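Local atomic coordinates of homoserine kinase (Cytophaga hutchinsonii, PDB entry 4P52), a protein that probably catalyses the ATP-dependent phosphorylation of L-homoserine to O-phospho-L-homoserine, a step in threonine biosynthesis. Residues Ile301-Ala304 against Met305-Gly308; Lys307-Ala311 against Ile312-Ser316. All blocks are in the same frame, centred on the assembly; numbering follows the deposited sequence.

In the fold
Along the chain, contact 1 comes first: residues 301-304 and 305-308 are successive turns of helix 295-310, joined by i to i+4 backbone bonds, so it closes no loop beyond the helical turn itself. Contact 2 takes over where contact 1 ends, sharing Lys307 and Gly308, and follows the last turn of the helix round its C-terminal end into 312-316, where the chain reverses and enters strand 316-322. The two contacts therefore overlap in sequence, and neither nests inside the other. They meet again in space through Lys306, whose NZ reaches Ser316. Together they tie helix 295-310 to the four-stranded antiparallel sheet through strands 194-200 and 288-292, with contact 1 also meeting helix 264-273.

Contact 1. Residues Ile301-Ala304 against Met305-Gly308; sequences IGQA and MKKG
Ile301 and Met305, the latter a selenomethionine introduced in place of methionine, meet on the buried side of the helix, where apolar chains are at home. The Ile301 branch that touches is CG2, set anti to its own backbone N (CG1 at chi1 -74°); it meets the methyl CE of Met305 at 3.8 Å. The Met305 chain runs extended through chi2 and bends at chi3 (-66°), a turn that folds CE back over the preceding helical turn, while its CG rests 3.4 Å from Ile301 O. On another side of the helix, Gln303 and Lys306 lie alongside each other and point the same way. The amide end of Gln303, brought over by the bend at chi2, lies along CD and CE of Lys306 on an exposed side of the helix, with Gln303 OE1 3.8 Å from Lys306 CE. Bends at chi3 and chi4 turn Lys306 NZ to a weak hydrogen bond with Ser316 OG. Four i to i+4 bonds run underneath, the straightest from Lys306 N to Gly302 O (2.9 Å, 172°). Towards the interior, Ile301 and Met305 both pack on Ala271 of helix 264-273; Ile301 also touches Ala290 and Ser292 of strand 288-292, and Met305 reaches Thr196 and Ile198 of strand 194-200. Helix 295-310 thus packs against both helix 264-273 and the antiparallel sheet.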
loop_
_atom_site.group_PDB
_atom_site.type_symbol
_atom_site.label_atom_id
_atom_site.label_comp_id
_atom_site.label_asym_id
_atom_site.label_seq_id
_atom_site.Cartn_x
_atom_site.Cartn_y
_atom_site.Cartn_z
ATOM N N ILE A 301 26.658 -5.831 6.213
ATOM C CA ILE A 301 25.991 -5.902 4.935
ATOM C C ILE A 301 26.800 -5.157 3.863
ATOM O O ILE A 301 27.020 -5.674 2.784
ATOM C CB ILE A 301 24.532 -5.408 5.024
ATOM C CG1 ILE A 301 23.667 -6.467 5.727
ATOM C CG2 ILE A 301 23.950 -5.137 3.645
ATOM C CD1 ILE A 301 22.526 -5.875 6.533
ATOM N N GLY A 302 27.245 -3.952 4.176
ATOM C CA GLY A 302 28.044 -3.158 3.270
ATOM C C GLY A 302 29.306 -3.871 2.859
ATOM O O GLY A 302 29.639 -3.892 1.681
ATOM N N GLN A 303 29.995 -4.472 3.824
ATOM C CA GLN A 303 31.182 -5.263 3.549
ATOM C C GLN A 303 30.935 -6.461 2.639
ATOM O O GLN A 303 31.799 -6.797 1.811
ATOM C CB GLN A 303 31.911 -5.674 4.833
ATOM C CG GLN A 303 32.765 -4.551 5.428
ATOM C CD GLN A 303 33.490 -3.681 4.354
ATOM O OE1 GLN A 303 32.935 -2.653 3.858
ATOM N NE2 GLN A 303 34.726 -4.095 3.977
ATOM N N ALA A 304 29.781 -7.106 2.768
ATOM C CA ALA A 304 29.493 -8.271 1.929
ATOM C C ALA A 304 29.090 -7.882 0.491
ATOM O O ALA A 304 29.425 -8.580 -0.475
ATOM C CB ALA A 304 28.449 -9.167 2.580
HETATM N N MSE A 305 28.398 -6.758 0.350
HETATM C CA MSE A 305 28.067 -6.232 -0.968
HETATM C C MSE A 305 29.331 -5.770 -1.676
HETATM O O MSE A 305 29.543 -6.121 -2.839
HETATM C CB MSE A 305 27.001 -5.149 -0.901
HETATM C CG MSE A 305 25.671 -5.681 -0.372
HETATM SE SE MSE A 305 24.254 -4.284 -0.537
HETATM C CE MSE A 305 24.864 -2.900 0.722
ATOM N N LYS A 306 30.187 -5.011 -0.988
ATOM C CA LYS A 306 31.503 -4.639 -1.528
ATOM C C LYS A 306 32.279 -5.860 -2.030
ATOM O O LYS A 306 32.887 -5.827 -3.105
ATOM C CB LYS A 306 32.338 -3.881 -0.493
ATOM C CG LYS A 306 33.802 -3.660 -0.887
ATOM C CD LYS A 306 34.617 -2.926 0.178
ATOM C CE LYS A 306 34.109 -1.504 0.434
ATOM N NZ LYS A 306 34.044 -0.584 -0.755
ATOM N N LYS A 307 32.239 -6.940 -1.267
ATOM C CA LYS A 307 32.975 -8.139 -1.622
ATOM C C LYS A 307 32.379 -8.788 -2.887
ATOM O O LYS A 307 33.112 -9.368 -3.696
ATOM C CB LYS A 307 32.984 -9.089 -0.424
ATOM C CG LYS A 307 33.906 -10.271 -0.539
ATOM C CD LYS A 307 33.328 -11.500 0.155
ATOM C CE LYS A 307 34.411 -12.545 0.446
ATOM N NZ LYS A 307 33.859 -13.834 0.960
ATOM N N GLY A 308 31.057 -8.675 -3.067
ATOM C CA GLY A 308 30.392 -9.098 -4.309
ATOM C C GLY A 308 30.893 -8.344 -5.540
ATOM O O GLY A 308 31.223 -8.956 -6.539
#

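Contact 2. Residues Lys307-Ala311 against Ile312-Ser316; sequences KGFDA and INIGS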
loop_
_atom_site.group_PDB
_atom_site.type_symbol
_atom_site.label_atom_id
_atom_site.label_comp_id
_atom_site.label_asym_id
_atom_site.label_seq_id
_atom_site.Cartn_x
_atom_site.Cartn_y
_atom_site.Cartn_z
ATOM N N LYS A 307 32.239 -6.940 -1.267
ATOM C CA LYS A 307 32.975 -8.139 -1.622
ATOM C C LYS A 307 32.379 -8.788 -2.887
ATOM O O LYS A 307 33.112 -9.368 -3.696
ATOM C CB LYS A 307 32.984 -9.089 -0.424
ATOM C CG LYS A 307 33.906 -10.271 -0.539
ATOM C CD LYS A 307 33.328 -11.500 0.155
ATOM C CE LYS A 307 34.411 -12.545 0.446
ATOM N NZ LYS A 307 33.859 -13.834 0.960
ATOM N N GLY A 308 31.057 -8.675 -3.067
ATOM C CA GLY A 308 30.392 -9.098 -4.309
ATOM C C GLY A 308 30.893 -8.344 -5.540
ATOM O O GLY A 308 31.223 -8.956 -6.539
ATOM N N PHE A 309 30.987 -7.026 -5.474
ATOM C CA PHE A 309 31.455 -6.277 -6.635
ATOM C C PHE A 309 32.951 -6.407 -6.868
ATOM O O PHE A 309 33.389 -6.373 -8.012
ATOM C CB PHE A 309 31.091 -4.796 -6.541
ATOM C CG PHE A 309 29.666 -4.489 -6.883
ATOM C CD1 PHE A 309 29.149 -4.798 -8.121
ATOM C CD2 PHE A 309 28.839 -3.846 -5.969
ATOM C CE1 PHE A 309 27.826 -4.498 -8.437
ATOM C CE2 PHE A 309 27.518 -3.523 -6.293
ATOM C CZ PHE A 309 27.011 -3.851 -7.532
ATOM N N ASP A 310 33.734 -6.517 -5.796
ATOM C CA ASP A 310 35.160 -6.729 -5.921
ATOM C C ASP A 310 35.434 -8.029 -6.634
ATOM O O ASP A 310 36.403 -8.117 -7.375
ATOM C CB ASP A 310 35.859 -6.756 -4.565
ATOM C CG ASP A 310 35.853 -5.404 -3.878
ATOM O OD1 ASP A 310 35.400 -4.424 -4.491
ATOM O OD2 ASP A 310 36.287 -5.307 -2.711
ATOM N N ALA A 311 34.584 -9.037 -6.428
ATOM C CA ALA A 311 34.853 -10.370 -6.987
ATOM C C ALA A 311 34.637 -10.374 -8.510
ATOM O O ALA A 311 35.015 -11.331 -9.201
ATOM C CB ALA A 311 33.981 -11.418 -6.315
ATOM N N ILE A 312 33.995 -9.323 -9.030
ATOM C CA ILE A 312 33.893 -9.152 -10.464
ATOM C C ILE A 312 34.643 -7.915 -10.941
ATOM O O ILE A 312 34.448 -7.455 -12.051
ATOM C CB ILE A 312 32.434 -9.236 -10.955
ATOM C CG1 ILE A 312 31.574 -8.091 -10.396
ATOM C CG2 ILE A 312 31.873 -10.628 -10.675
ATOM C CD1 ILE A 312 30.208 -8.019 -11.036
ATOM N N ASN A 313 35.530 -7.406 -10.084
ATOM C CA ASN A 313 36.479 -6.350 -10.421
ATOM C C ASN A 313 35.784 -5.031 -10.747
ATOM O O ASN A 313 36.211 -4.280 -11.623
ATOM C CB ASN A 313 37.451 -6.791 -11.528
ATOM C CG ASN A 313 38.676 -5.878 -11.643
ATOM O OD1 ASN A 313 39.153 -5.347 -10.653
ATOM N ND2 ASN A 313 39.196 -5.707 -12.860
ATOM N N ILE A 314 34.699 -4.754 -10.030
ATOM C CA ILE A 314 34.043 -3.463 -10.142
ATOM C C ILE A 314 34.199 -2.657 -8.848
ATOM O O ILE A 314 33.833 -3.135 -7.777
ATOM C CB ILE A 314 32.563 -3.634 -10.542
ATOM C CG1 ILE A 314 32.485 -4.265 -11.938
ATOM C CG2 ILE A 314 31.859 -2.298 -10.489
ATOM C CD1 ILE A 314 31.098 -4.541 -12.433
ATOM N N GLY A 315 34.773 -1.453 -8.961
ATOM C CA GLY A 315 34.932 -0.534 -7.836
ATOM C C GLY A 315 33.589 -0.093 -7.260
ATOM O O GLY A 315 32.571 -0.092 -7.960
ATOM N N SER A 316 33.583 0.288 -5.986
ATOM C CA SER A 316 32.337 0.449 -5.259
ATOM C C SER A 316 32.529 1.443 -4.087
ATOM O O SER A 316 33.606 1.511 -3.474
ATOM C CB SER A 316 31.807 -0.946 -4.782
ATOM O OG SER A 316 32.623 -1.602 -3.787
#
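Phe309 O takes two backbone donors from opposite faces of its carbonyl plane: Ile314 N at 2.9 Å, in a nearly straight bond (165°), and Ile312 N at 3.2 Å, far above the plane. With Asn313 N bonded to Asp310 O at 2.9 Å, this makes a Schellman motif, the classic C-terminal helix cap, around a type I turn from Asp310 to Asn313. Asn313 is the C-prime residue; its positive phi (65°) reverses the chain, and asparagine tolerates that left-handed conformation better than most residues with a side chain. Apolar groups gather beside the cap. Ile312 has CG1 between its backbone N and carbonyl carbon (chi1 64°), which lays CG1 3.5 Å from Phe309 O and carries CD1 to 4.5 Å from ring atom CD1 of Phe309. Ile314 approaches the same ring obliquely, its CB 4.3 Å from Phe309 CD1, so the large flat side chain bridges helix and loop. Asp310 OD1 lies 4.0 Å from Ser316 OG, a loose approach; the carboxylate may at most weakly offset the charge of Lys306. Beyond the turn, Phe309 and Ile314 both rest on Pro200, and Phe309 and Ser316 on Ile198, while Gly315 pairs through its backbone with His201. The capped end of helix 295-310 thereby leads into strand 316-322, which pairs antiparallel with strand 194-200 at the edge of the four-stranded sheet, as counted within the chain.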